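PDB 4CP6: choline binding protein PCPA from Streptococcus pneumoniae, which probably attaches to choline of the pneumococcal cell wall, as choline-binding proteins do, carries a leucine-rich repeat region and is a pneumococcal vaccine antigen. Local coordinates for residues A[120-125]-A[145-150]; A[228-233]-A[240-245]; A[389-394]-A[400-405]. One frame throughout, in Å; residues are numbered along the deposited sequence.

Interaction 1 (A[120-125]-A[145-150]); sequences IIFDKG and ELPASL
Phe122 lays one face of its ring against the pyrrolidine of Pro147. Pro147 CD stands 3.7 Å from the Phe122 ring centroid, and the line between them leans just 6° from the ring normal, so the CH-pi contact is centred on the ring instead of slipping toward its rim. The CD distances to the six ring carbons agree, all falling within a few tenths of an ångström of one another. Pro147 CG adds a second, longer touch over the CD2 and CE2 side, and the two side chains meet at about a right angle. Near CD1 the ring has a polar neighbour: Glu145 O lies 3.3 Å from Phe122 CD1, in an oblique position. Leu146 CD2 reaches Phe122 CE1 at 4.2 Å, although the leucine side chain starts out away from residues 120-125. With chi1 at -68°, CG of Phe122 lies anti to its own carbonyl carbon, which carries the ring across to the proline.

Strands 119-122 and 143-146 are neighbours in one parallel sheet of the BspA-type leucine-rich repeat region, yet no direct hydrogen bond joins the two segments. A water spans the gap instead, donating to Ile120 O at 2.7 Å and accepting from Glu145 N at 2.9 Å. Behind the proline, a type I turn from Pro147 to Leu150 shapes the loop. Between residues 120-125 and 145-150 themselves the attraction is therefore apolar and CH-pi, with a water bridging the strand backbones, while Ser149 OG adds a polar tie to Ser126 O and Leu128 O.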
ATOM      1  N   ILE A 120       3.542  12.442  18.756  1.00 14.44           N
ATOM      2  CA  ILE A 120       3.133  13.752  18.301  1.00 13.85           C
ATOM      3  C   ILE A 120       1.883  14.016  19.076  1.00 16.77           C
ATOM      4  O   ILE A 120       0.935  13.203  19.011  1.00 16.15           O
ATOM      5  CB  ILE A 120       2.844  13.775  16.780  1.00 16.29           C
ATOM      6  CG1 ILE A 120       4.082  13.429  15.953  1.00 17.56           C
ATOM      7  CG2 ILE A 120       2.211  15.098  16.341  1.00 18.88           C
ATOM      8  CD1 ILE A 120       5.186  14.462  15.969  1.00 18.26           C
ATOM      9  N   ILE A 121       1.888  15.095  19.862  1.00 14.84           N
ATOM     10  CA  ILE A 121       0.769  15.441  20.716  1.00 14.41           C
ATOM     11  C   ILE A 121       0.085  16.670  20.172  1.00 16.70           C
ATOM     12  O   ILE A 121       0.749  17.662  19.843  1.00 16.92           O
ATOM     13  CB  ILE A 121       1.291  15.700  22.158  1.00 18.06           C
ATOM     14  CG1 ILE A 121       2.055  14.471  22.711  1.00 19.04           C
ATOM     15  CG2 ILE A 121       0.151  16.162  23.106  1.00 19.26           C
ATOM     16  CD1 ILE A 121       3.145  14.823  23.673  1.00 31.14           C
ATOM     17  N   PHE A 122      -1.244  16.645  20.110  1.00 14.30           N
ATOM     18  CA  PHE A 122      -1.978  17.821  19.677  1.00 14.57           C
ATOM     19  C   PHE A 122      -2.535  18.556  20.874  1.00 21.27           C
ATOM     20  O   PHE A 122      -3.170  17.945  21.746  1.00 21.07           O
ATOM     21  CB  PHE A 122      -3.139  17.447  18.730  1.00 15.18           C
ATOM     22  CG  PHE A 122      -2.612  16.934  17.421  1.00 14.49           C
ATOM     23  CD1 PHE A 122      -2.334  15.582  17.248  1.00 15.49           C
ATOM     24  CD2 PHE A 122      -2.366  17.802  16.363  1.00 15.91           C
ATOM     25  CE1 PHE A 122      -1.747  15.120  16.071  1.00 16.84           C
ATOM     26  CE2 PHE A 122      -1.838  17.329  15.165  1.00 16.52           C
ATOM     27  CZ  PHE A 122      -1.524  15.986  15.025  1.00 15.99           C
ATOM     28  N   ASP A 123      -2.341  19.882  20.903  1.00 18.21           N
ATOM     29  CA  ASP A 123      -2.962  20.695  21.944  1.00 18.00           C
ATOM     30  C   ASP A 123      -4.454  20.650  21.675  1.00 22.06           C
ATOM     31  O   ASP A 123      -4.879  20.458  20.528  1.00 19.00           O
ATOM     32  CB  ASP A 123      -2.509  22.165  21.852  1.00 19.14           C
ATOM     33  CG  ASP A 123      -1.164  22.489  22.465  1.00 21.61           C
ATOM     34  OD1 ASP A 123      -0.678  21.695  23.292  1.00 22.20           O
ATOM     35  OD2 ASP A 123      -0.635  23.584  22.182  1.00 23.88           O
ATOM     36  N   LYS A 124      -5.262  20.880  22.718  1.00 21.56           N
ATOM     37  CA  LYS A 124      -6.708  20.905  22.583  1.00 21.98           C
ATOM     38  C   LYS A 124      -7.150  21.933  21.504  1.00 21.85           C
ATOM     39  O   LYS A 124      -6.485  22.954  21.321  1.00 22.20           O
ATOM     40  CB  LYS A 124      -7.341  21.250  23.947  1.00 25.86           C
ATOM     41  CG  LYS A 124      -8.783  20.788  24.116  1.00 51.01           C
ATOM     42  CD  LYS A 124      -9.317  21.129  25.510  1.00 63.26           C
ATOM     43  CE  LYS A 124     -10.758  20.716  25.713  1.00 74.81           C
ATOM     44  NZ  LYS A 124     -11.706  21.621  25.006  1.00 84.95           N
ATOM     45  N   GLY A 125      -8.222  21.623  20.778  1.00 18.24           N
ATOM     46  CA  GLY A 125      -8.774  22.501  19.758  1.00 17.05           C
ATOM     47  C   GLY A 125      -7.939  22.608  18.497  1.00 19.17           C
ATOM     48  O   GLY A 125      -7.951  23.651  17.836  1.00 18.66           O
ATOM     49  N   GLU A 145      -2.745  10.272  17.905  1.00 11.94           N
ATOM     50  CA  GLU A 145      -4.191  10.400  17.863  1.00 12.17           C
ATOM     51  C   GLU A 145      -4.463  11.633  17.014  1.00 13.21           C
ATOM     52  O   GLU A 145      -4.112  12.759  17.417  1.00 13.50           O
ATOM     53  CB  GLU A 145      -4.775  10.589  19.262  1.00 13.88           C
ATOM     54  CG  GLU A 145      -6.289  10.713  19.229  1.00 16.45           C
ATOM     55  CD  GLU A 145      -7.005  10.717  20.571  1.00 37.82           C
ATOM     56  OE1 GLU A 145      -6.429  10.238  21.576  1.00 42.78           O
ATOM     57  OE2 GLU A 145      -8.186  11.123  20.594  1.00 33.74           O
ATOM     58  N   LEU A 146      -5.031  11.433  15.798  1.00 11.87           N
ATOM     59  CA  LEU A 146      -5.256  12.527  14.865  1.00 11.78           C
ATOM     60  C   LEU A 146      -6.479  13.315  15.237  1.00 13.07           C
ATOM     61  O   LEU A 146      -7.487  12.710  15.636  1.00 13.76           O
ATOM     62  CB  LEU A 146      -5.269  12.016  13.418  1.00 11.91           C
ATOM     63  CG  LEU A 146      -3.909  11.437  12.997  1.00 15.31           C
ATOM     64  CD1 LEU A 146      -3.998  10.692  11.682  1.00 17.36           C
ATOM     65  CD2 LEU A 146      -2.841  12.531  12.886  1.00 13.87           C
ATOM     66  N   PRO A 147      -6.430  14.650  15.167  1.00 10.84           N
ATOM     67  CA  PRO A 147      -7.549  15.460  15.683  1.00 10.86           C
ATOM     68  C   PRO A 147      -8.768  15.403  14.793  1.00 13.24           C
ATOM     69  O   PRO A 147      -8.663  15.082  13.609  1.00 11.85           O
ATOM     70  CB  PRO A 147      -6.969  16.874  15.725  1.00 12.99           C
ATOM     71  CG  PRO A 147      -5.919  16.879  14.631  1.00 14.57           C
ATOM     72  CD  PRO A 147      -5.299  15.496  14.734  1.00 11.13           C
ATOM     73  N   ALA A 148      -9.917  15.782  15.357  1.00 13.21           N
ATOM     74  CA  ALA A 148     -11.182  15.768  14.647  1.00 12.54           C
ATOM     75  C   ALA A 148     -11.222  16.670  13.420  1.00 13.92           C
ATOM     76  O   ALA A 148     -11.917  16.385  12.448  1.00 14.08           O
ATOM     77  CB  ALA A 148     -12.300  16.171  15.609  1.00 14.07           C
ATOM     78  N   SER A 149     -10.452  17.783  13.441  1.00 11.04           N
ATOM     79  CA  SER A 149     -10.416  18.724  12.343  1.00 11.23           C
ATOM     80  C   SER A 149      -9.785  18.128  11.079  1.00 12.72           C
ATOM     81  O   SER A 149      -9.990  18.679  10.016  1.00 12.78           O
ATOM     82  CB  SER A 149      -9.579  19.931  12.761  1.00 13.01           C
ATOM     83  OG  SER A 149      -8.330  19.530  13.291  1.00 14.27           O
ATOM     84  N   LEU A 150      -8.990  17.057  11.215  1.00 10.85           N
ATOM     85  CA  LEU A 150      -8.261  16.538  10.056  1.00 10.49           C
ATOM     86  C   LEU A 150      -9.195  15.981   8.993  1.00 10.95           C
ATOM     87  O   LEU A 150      -9.993  15.101   9.288  1.00 12.75           O
ATOM     88  CB  LEU A 150      -7.262  15.500  10.533  1.00 10.37           C
ATOM     89  CG  LEU A 150      -6.429  14.832   9.420  1.00 11.00           C
ATOM     90  CD1 LEU A 150      -5.395  15.812   8.843  1.00 12.66           C
ATOM     91  CD2 LEU A 150      -5.742  13.604   9.963  1.00 12.10           C
TER
HETATM   92  O   HOH W   1      -1.385  12.117  19.698  1.00 14.49           O

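Interaction 2 (A[228-233]-A[240-245]); sequences DGVLFS and IYYPSQ
The Tyr242 ring meets Val230 obliquely, with Val230 CG2 3.6 Å from Tyr242 CD2; beyond the two segments, Phe265 stacks on this ring and Tyr251 meets it edge-to-face. The Tyr241 ring has Pro243 N over one face, 3.9 Å above the plane and displaced toward the rim, and it also stacks with Phe206. Its hydroxyl accepts a weak hydrogen bond from Ser244 N, within the same segment. Both methyls of Val230 take part: a chi1 of -176° sets CG1 anti to the backbone N, where Val230 CG1 lies 3.6 Å from Tyr241 O, and leaves CG2 to meet the Tyr242 ring.

Strands 230-233 and 238-241 form an antiparallel hairpin, and the second of them pairs in parallel with strand 259-260, which leads to the parallel strands of the same mixed sheet. Leu231 and Tyr241 make the hydrogen-bonded pair. Leu231 N donates to Tyr241 O at 2.9 Å in a nearly straight bond. In return Leu231 O takes two donors, Tyr241 N at 3.1 Å and Ile240 N at 2.8 Å. The Ile240 bond is the more bent, with an N-H...O angle of 140° against 164° for Tyr241. Two consecutive residues facing Leu231 in this way define a classic beta bulge.

At the bulge, the Ile240 side chain points toward the opposing strand. Ile240 CG2 packs 3.9 Å from Leu231 CD2, while Ile240 CD1 extends along the backbone to 3.7 Å from Ser233 N. At the other end Pro243 CG closes on Gly229 O, and the CD of the same proline passes Val230 CA.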
ATOM      1  N   ASP A 228     -15.520  -9.213   9.476  1.00 16.44           N
ATOM      2  CA  ASP A 228     -14.520 -10.089  10.098  1.00 17.07           C
ATOM      3  C   ASP A 228     -13.099  -9.541   9.895  1.00 18.13           C
ATOM      4  O   ASP A 228     -12.118 -10.288   9.762  1.00 18.54           O
ATOM      5  CB  ASP A 228     -14.695 -11.555   9.636  1.00 19.02           C
ATOM      6  CG  ASP A 228     -16.034 -12.145  10.057  1.00 30.45           C
ATOM      7  OD1 ASP A 228     -16.443 -11.922  11.220  1.00 31.78           O
ATOM      8  OD2 ASP A 228     -16.687 -12.793   9.215  1.00 31.17           O
ATOM      9  N   GLY A 229     -13.016  -8.216   9.924  1.00 15.27           N
ATOM     10  CA  GLY A 229     -11.760  -7.486   9.846  1.00 14.27           C
ATOM     11  C   GLY A 229     -11.245  -7.244   8.440  1.00 12.90           C
ATOM     12  O   GLY A 229     -10.206  -6.598   8.295  1.00 12.70           O
ATOM     13  N   VAL A 230     -11.989  -7.693   7.425  1.00 10.87           N
ATOM     14  CA  VAL A 230     -11.658  -7.522   5.994  1.00 10.19           C
ATOM     15  C   VAL A 230     -12.335  -6.274   5.477  1.00 13.78           C
ATOM     16  O   VAL A 230     -13.540  -6.106   5.683  1.00 13.07           O
ATOM     17  CB  VAL A 230     -12.067  -8.764   5.165  1.00 12.49           C
ATOM     18  CG1 VAL A 230     -11.633  -8.620   3.709  1.00 12.01           C
ATOM     19  CG2 VAL A 230     -11.443 -10.027   5.759  1.00 12.43           C
ATOM     20  N   LEU A 231     -11.572  -5.396   4.814  1.00 11.74           N
ATOM     21  CA  LEU A 231     -12.095  -4.136   4.302  1.00 10.67           C
ATOM     22  C   LEU A 231     -12.654  -4.276   2.893  1.00 10.99           C
ATOM     23  O   LEU A 231     -11.952  -4.737   1.991  1.00 11.07           O
ATOM     24  CB  LEU A 231     -10.986  -3.081   4.345  1.00 10.61           C
ATOM     25  CG  LEU A 231     -11.320  -1.696   3.815  1.00 10.14           C
ATOM     26  CD1 LEU A 231     -12.330  -0.969   4.711  1.00 11.75           C
ATOM     27  CD2 LEU A 231     -10.043  -0.862   3.744  1.00 11.25           C
ATOM     28  N   PHE A 232     -13.911  -3.843   2.697  1.00 10.66           N
ATOM     29  CA  PHE A 232     -14.616  -3.840   1.439  1.00 10.26           C
ATOM     30  C   PHE A 232     -15.191  -2.458   1.172  1.00 11.79           C
ATOM     31  O   PHE A 232     -15.373  -1.653   2.097  1.00 11.11           O
ATOM     32  CB  PHE A 232     -15.841  -4.771   1.539  1.00 11.37           C
ATOM     33  CG  PHE A 232     -15.565  -6.256   1.564  1.00 10.76           C
ATOM     34  CD1 PHE A 232     -15.256  -6.897   2.754  1.00 12.42           C
ATOM     35  CD2 PHE A 232     -15.576  -6.995   0.392  1.00 12.18           C
ATOM     36  CE1 PHE A 232     -15.029  -8.274   2.783  1.00 14.35           C
ATOM     37  CE2 PHE A 232     -15.345  -8.372   0.421  1.00 12.07           C
ATOM     38  CZ  PHE A 232     -15.048  -8.994   1.617  1.00 13.33           C
ATOM     39  N   SER A 233     -15.602  -2.238  -0.062  1.00 10.28           N
ATOM     40  CA  SER A 233     -16.500  -1.122  -0.363  1.00 10.29           C
ATOM     41  C   SER A 233     -17.848  -1.472   0.320  1.00 12.88           C
ATOM     42  O   SER A 233     -18.146  -2.649   0.554  1.00 13.07           O
ATOM     43  CB  SER A 233     -16.726  -0.978  -1.860  1.00 13.46           C
ATOM     44  OG  SER A 233     -17.208  -2.181  -2.455  1.00 12.80           O
ATOM     45  N   ILE A 240     -11.076  -4.668  -0.686  1.00  9.45           N
ATOM     46  CA  ILE A 240      -9.974  -3.725  -0.704  1.00  9.50           C
ATOM     47  C   ILE A 240      -8.748  -4.285   0.013  1.00 10.65           C
ATOM     48  O   ILE A 240      -7.637  -4.189  -0.517  1.00 10.48           O
ATOM     49  CB  ILE A 240     -10.422  -2.372  -0.103  1.00 10.63           C
ATOM     50  CG1 ILE A 240     -11.588  -1.788  -0.932  1.00 10.93           C
ATOM     51  CG2 ILE A 240      -9.244  -1.352  -0.043  1.00 10.79           C
ATOM     52  CD1 ILE A 240     -12.275  -0.577  -0.288  1.00 13.07           C
ATOM     53  N   TYR A 241      -8.927  -4.806   1.238  1.00  9.69           N
ATOM     54  CA  TYR A 241      -7.766  -5.288   1.972  1.00 10.02           C
ATOM     55  C   TYR A 241      -8.111  -6.390   2.923  1.00  9.87           C
ATOM     56  O   TYR A 241      -8.993  -6.220   3.778  1.00 11.20           O
ATOM     57  CB  TYR A 241      -7.050  -4.138   2.707  1.00 10.38           C
ATOM     58  CG  TYR A 241      -5.759  -4.609   3.350  1.00  8.89           C
ATOM     59  CD1 TYR A 241      -4.726  -5.151   2.578  1.00  9.96           C
ATOM     60  CD2 TYR A 241      -5.589  -4.571   4.734  1.00 10.37           C
ATOM     61  CE1 TYR A 241      -3.558  -5.625   3.169  1.00 10.40           C
ATOM     62  CE2 TYR A 241      -4.405  -4.993   5.327  1.00 10.44           C
ATOM     63  CZ  TYR A 241      -3.401  -5.540   4.547  1.00 10.88           C
ATOM     64  OH  TYR A 241      -2.255  -6.030   5.143  1.00 11.55           O
ATOM     65  N   TYR A 242      -7.379  -7.526   2.805  1.00 10.35           N
ATOM     66  CA  TYR A 242      -7.498  -8.657   3.708  1.00 10.79           C
ATOM     67  C   TYR A 242      -6.276  -8.557   4.628  1.00 11.29           C
ATOM     68  O   TYR A 242      -5.131  -8.708   4.159  1.00 11.16           O
ATOM     69  CB  TYR A 242      -7.468  -9.934   2.897  1.00 11.17           C
ATOM     70  CG  TYR A 242      -7.783 -11.160   3.735  1.00 11.49           C
ATOM     71  CD1 TYR A 242      -6.795 -11.782   4.495  1.00 13.77           C
ATOM     72  CD2 TYR A 242      -9.046 -11.742   3.701  1.00 11.68           C
ATOM     73  CE1 TYR A 242      -7.067 -12.936   5.228  1.00 14.64           C
ATOM     74  CE2 TYR A 242      -9.325 -12.901   4.423  1.00 12.56           C
ATOM     75  CZ  TYR A 242      -8.341 -13.479   5.196  1.00 15.15           C
ATOM     76  OH  TYR A 242      -8.617 -14.644   5.871  1.00 16.87           O
ATOM     77  N   PRO A 243      -6.454  -8.294   5.938  1.00  9.94           N
ATOM     78  CA  PRO A 243      -5.275  -8.104   6.808  1.00 10.29           C
ATOM     79  C   PRO A 243      -4.283  -9.245   6.768  1.00 12.13           C
ATOM     80  O   PRO A 243      -4.699 -10.392   6.871  1.00 12.57           O
ATOM     81  CB  PRO A 243      -5.874  -7.897   8.199  1.00 12.02           C
ATOM     82  CG  PRO A 243      -7.233  -7.285   7.893  1.00 15.54           C
ATOM     83  CD  PRO A 243      -7.712  -8.042   6.658  1.00 12.13           C
ATOM     84  N   SER A 244      -2.979  -8.935   6.622  1.00 10.99           N
ATOM     85  CA  SER A 244      -1.978  -9.978   6.467  1.00 10.81           C
ATOM     86  C   SER A 244      -1.930 -10.919   7.652  1.00 13.45           C
ATOM     87  O   SER A 244      -1.533 -12.090   7.491  1.00 13.09           O
ATOM     88  CB  SER A 244      -0.588  -9.398   6.206  1.00 12.07           C
ATOM     89  OG  SER A 244      -0.047  -8.732   7.340  1.00 11.82           O
ATOM     90  N   GLN A 245      -2.302 -10.408   8.860  1.00 11.23           N
ATOM     91  CA  GLN A 245      -2.183 -11.236  10.078  1.00 12.00           C
ATOM     92  C   GLN A 245      -3.513 -11.799  10.546  1.00 14.28           C
ATOM     93  O   GLN A 245      -3.567 -12.388  11.635  1.00 14.39           O
ATOM     94  CB  GLN A 245      -1.443 -10.498  11.217  1.00 12.72           C
ATOM     95  CG  GLN A 245      -0.112  -9.896  10.799  1.00 15.01           C
ATOM     96  CD  GLN A 245       0.769 -10.882  10.075  1.00 19.62           C
ATOM     97  OE1 GLN A 245       0.896 -10.852   8.829  1.00 16.07           O
ATOM     98  NE2 GLN A 245       1.402 -11.762  10.829  1.00 18.20           N
TER

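Interaction 3 (A[389-394]-A[400-405]); sequences VKFYVT and DVLKSN
Leu402 CD1 sits over one face of the Phe391 ring and at the same time touches Val393, so one methyl group carries most of this contact. Leu402 CD1 is 4.1 Å from the Phe391 ring centroid along a line 28° off the normal, a CH-pi contact displaced toward the CG and CD2 side; the 3.7 Å from Leu402 CD1 to Phe391 CD2 records that shift. Val393 CG1 approaches Leu402 CD1, also at 3.7 Å, its side chain sliding past the leucine in the opposite direction. The other methyl is more loosely placed, with Leu402 CD2 4.1 Å from Phe391 CE2. A chi1 of -76° sets Leu402 CG anti to the carbonyl carbon, and a chi2 of 174° extends CD1 toward the strand. Elsewhere Phe383 meets the Phe391 ring edge-to-face, and Ile412 contacts both Val393 and Leu402.

Away from this buried trio the helix turns a different face outward: Asp400, Lys403 and Ser404 are exposed and stay clear of residues 389-394. The geometry belongs to the beta-alpha-beta unit of strand 390-393, helix 396-405 and strand 412-414, in which the helix packs on the parallel pair. No hydrogen bond crosses from residues 389-394 to 400-405, so between these two segments the chemistry is apolar burial and CH-pi attraction.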
ATOM      1  N   VAL A 389       9.781 -29.396 -17.279  1.00 12.56           N
ATOM      2  CA  VAL A 389       8.331 -29.260 -17.253  1.00 11.68           C
ATOM      3  C   VAL A 389       7.756 -29.947 -18.495  1.00 13.18           C
ATOM      4  O   VAL A 389       8.264 -29.749 -19.600  1.00 13.28           O
ATOM      5  CB  VAL A 389       7.908 -27.765 -17.216  1.00 13.25           C
ATOM      6  CG1 VAL A 389       6.379 -27.628 -17.235  1.00 11.75           C
ATOM      7  CG2 VAL A 389       8.477 -27.057 -15.984  1.00 13.17           C
ATOM      8  N   LYS A 390       6.684 -30.724 -18.313  1.00 11.61           N
ATOM      9  CA  LYS A 390       6.010 -31.399 -19.402  1.00 12.17           C
ATOM     10  C   LYS A 390       4.800 -30.603 -19.839  1.00 12.99           C
ATOM     11  O   LYS A 390       4.046 -30.109 -18.977  1.00 12.78           O
ATOM     12  CB  LYS A 390       5.515 -32.784 -18.972  1.00 12.46           C
ATOM     13  CG  LYS A 390       6.445 -33.581 -18.108  1.00 33.52           C
ATOM     14  CD  LYS A 390       5.684 -34.693 -17.453  1.00 51.09           C
ATOM     15  CE  LYS A 390       6.314 -34.983 -16.136  1.00 67.29           C
ATOM     16  NZ  LYS A 390       7.476 -35.900 -16.236  1.00 80.64           N
ATOM     17  N   PHE A 391       4.575 -30.516 -21.144  1.00 12.03           N
ATOM     18  CA  PHE A 391       3.362 -29.892 -21.652  1.00 11.72           C
ATOM     19  C   PHE A 391       2.407 -30.932 -22.155  1.00 14.43           C
ATOM     20  O   PHE A 391       2.832 -31.901 -22.819  1.00 14.43           O
ATOM     21  CB  PHE A 391       3.656 -28.934 -22.799  1.00 12.54           C
ATOM     22  CG  PHE A 391       4.243 -27.600 -22.400  1.00 12.14           C
ATOM     23  CD1 PHE A 391       5.618 -27.437 -22.272  1.00 13.19           C
ATOM     24  CD2 PHE A 391       3.423 -26.492 -22.212  1.00 11.79           C
ATOM     25  CE1 PHE A 391       6.162 -26.191 -21.940  1.00 12.88           C
ATOM     26  CE2 PHE A 391       3.967 -25.247 -21.870  1.00 12.91           C
ATOM     27  CZ  PHE A 391       5.331 -25.105 -21.732  1.00 11.77           C
ATOM     28  N   TYR A 392       1.104 -30.685 -21.970  1.00 13.20           N
ATOM     29  CA  TYR A 392       0.016 -31.536 -22.462  1.00 13.22           C
ATOM     30  C   TYR A 392      -0.824 -30.608 -23.335  1.00 15.07           C
ATOM     31  O   TYR A 392      -1.337 -29.575 -22.846  1.00 15.36           O
ATOM     32  CB  TYR A 392      -0.784 -32.174 -21.308  1.00 14.34           C
ATOM     33  CG  TYR A 392       0.033 -33.062 -20.387  1.00 16.25           C
ATOM     34  CD1 TYR A 392       0.813 -32.521 -19.374  1.00 18.28           C
ATOM     35  CD2 TYR A 392       0.049 -34.453 -20.551  1.00 19.68           C
ATOM     36  CE1 TYR A 392       1.592 -33.332 -18.542  1.00 18.87           C
ATOM     37  CE2 TYR A 392       0.814 -35.273 -19.715  1.00 17.09           C
ATOM     38  CZ  TYR A 392       1.588 -34.707 -18.713  1.00 27.15           C
ATOM     39  OH  TYR A 392       2.350 -35.498 -17.864  1.00 28.40           O
ATOM     40  N   VAL A 393      -0.935 -30.915 -24.631  1.00 13.28           N
ATOM     41  CA  VAL A 393      -1.624 -30.043 -25.589  1.00 12.70           C
ATOM     42  C   VAL A 393      -2.665 -30.837 -26.394  1.00 16.59           C
ATOM     43  O   VAL A 393      -2.654 -32.069 -26.354  1.00 15.26           O
ATOM     44  CB  VAL A 393      -0.648 -29.284 -26.521  1.00 15.24           C
ATOM     45  CG1 VAL A 393       0.348 -28.445 -25.708  1.00 14.70           C
ATOM     46  CG2 VAL A 393       0.105 -30.241 -27.449  1.00 15.00           C
ATOM     47  N   THR A 394      -3.537 -30.133 -27.132  1.00 14.77           N
ATOM     48  CA  THR A 394      -4.637 -30.794 -27.838  1.00 14.63           C
ATOM     49  C   THR A 394      -4.325 -31.133 -29.272  1.00 18.98           C
ATOM     50  O   THR A 394      -5.073 -31.912 -29.863  1.00 18.67           O
ATOM     51  CB  THR A 394      -5.913 -29.919 -27.774  1.00 15.76           C
ATOM     52  OG1 THR A 394      -5.659 -28.706 -28.473  1.00 16.75           O
ATOM     53  CG2 THR A 394      -6.374 -29.659 -26.344  1.00 15.48           C
ATOM     54  N   ASP A 400       3.699 -27.688 -32.379  1.00 13.59           N
ATOM     55  CA  ASP A 400       4.615 -26.984 -33.292  1.00 13.41           C
ATOM     56  C   ASP A 400       4.838 -25.552 -32.842  1.00 13.96           C
ATOM     57  O   ASP A 400       5.957 -25.035 -32.896  1.00 13.32           O
ATOM     58  CB  ASP A 400       4.081 -26.976 -34.739  1.00 15.38           C
ATOM     59  CG  ASP A 400       3.987 -28.337 -35.398  1.00 20.14           C
ATOM     60  OD1 ASP A 400       4.666 -29.276 -34.929  1.00 19.18           O
ATOM     61  OD2 ASP A 400       3.251 -28.452 -36.398  1.00 22.32           O
ATOM     62  N   VAL A 401       3.757 -24.887 -32.413  1.00 13.71           N
ATOM     63  CA  VAL A 401       3.879 -23.508 -31.923  1.00 13.11           C
ATOM     64  C   VAL A 401       4.783 -23.478 -30.672  1.00 14.83           C
ATOM     65  O   VAL A 401       5.716 -22.648 -30.577  1.00 14.27           O
ATOM     66  CB  VAL A 401       2.479 -22.914 -31.641  1.00 16.24           C
ATOM     67  CG1 VAL A 401       2.602 -21.615 -30.846  1.00 16.57           C
ATOM     68  CG2 VAL A 401       1.714 -22.695 -32.950  1.00 16.64           C
ATOM     69  N   LEU A 402       4.561 -24.387 -29.731  1.00 13.76           N
ATOM     70  CA  LEU A 402       5.441 -24.438 -28.549  1.00 13.54           C
ATOM     71  C   LEU A 402       6.889 -24.726 -28.907  1.00 16.55           C
ATOM     72  O   LEU A 402       7.777 -24.008 -28.449  1.00 15.03           O
ATOM     73  CB  LEU A 402       4.975 -25.482 -27.547  1.00 13.41           C
ATOM     74  CG  LEU A 402       3.774 -25.130 -26.709  1.00 16.66           C
ATOM     75  CD1 LEU A 402       3.363 -26.323 -25.874  1.00 17.06           C
ATOM     76  CD2 LEU A 402       4.072 -23.915 -25.764  1.00 16.42           C
ATOM     77  N   LYS A 403       7.155 -25.749 -29.747  1.00 15.59           N
ATOM     78  CA  LYS A 403       8.524 -26.070 -30.125  1.00 15.76           C
ATOM     79  C   LYS A 403       9.242 -24.897 -30.772  1.00 17.25           C
ATOM     80  O   LYS A 403      10.457 -24.753 -30.617  1.00 18.05           O
ATOM     81  CB  LYS A 403       8.554 -27.230 -31.117  1.00 19.69           C
ATOM     82  CG  LYS A 403       8.246 -28.582 -30.500  1.00 35.74           C
ATOM     83  CD  LYS A 403       8.095 -29.664 -31.572  1.00 49.11           C
ATOM     84  CE  LYS A 403       9.393 -30.357 -31.921  1.00 68.55           C
ATOM     85  NZ  LYS A 403       9.155 -31.604 -32.696  1.00 82.28           N
ATOM     86  N   SER A 404       8.497 -24.090 -31.542  1.00 13.21           N
ATOM     87  CA  SER A 404       9.091 -22.981 -32.253  1.00 12.67           C
ATOM     88  C   SER A 404       9.411 -21.787 -31.336  1.00 15.67           C
ATOM     89  O   SER A 404      10.288 -20.985 -31.659  1.00 15.94           O
ATOM     90  CB  SER A 404       8.156 -22.535 -33.362  1.00 15.41           C
ATOM     91  OG  SER A 404       8.747 -21.497 -34.115  1.00 17.95           O
ATOM     92  N   ASN A 405       8.720 -21.665 -30.190  1.00 12.29           N
ATOM     93  CA  ASN A 405       8.848 -20.497 -29.312  1.00 12.28           C
ATOM     94  C   ASN A 405       9.501 -20.759 -27.978  1.00 13.85           C
ATOM     95  O   ASN A 405      10.030 -19.808 -27.384  1.00 13.57           O
ATOM     96  CB  ASN A 405       7.482 -19.854 -29.121  1.00 11.42           C
ATOM     97  CG  ASN A 405       6.961 -19.312 -30.429  1.00 15.00           C
ATOM     98  OD1 ASN A 405       6.114 -19.932 -31.122  1.00 16.73           O
ATOM     99  ND2 ASN A 405       7.531 -18.219 -30.861  1.00 12.86           N
TER

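All three contacts belong to different stretches of one elongated chain and none touches another: interactions 1 and 3 lie on opposite sides of its centre, their own centres about 63 Å apart, with interaction 2 nearest the middle, its centre about 13 Å from that of the chain. Interactions 1 and 3 each use a phenylalanine on a parallel-sheet strand and a CH-pi contact, but interaction 1 is only partly buried and includes water, whereas interaction 3 is buried and purely apolar across its segments. Interaction 2, also buried, is the one with direct backbone hydrogen bonds, as expected of a hairpin. It buries 360 Å², against 163 and 126 Å² for interactions 1 and 3.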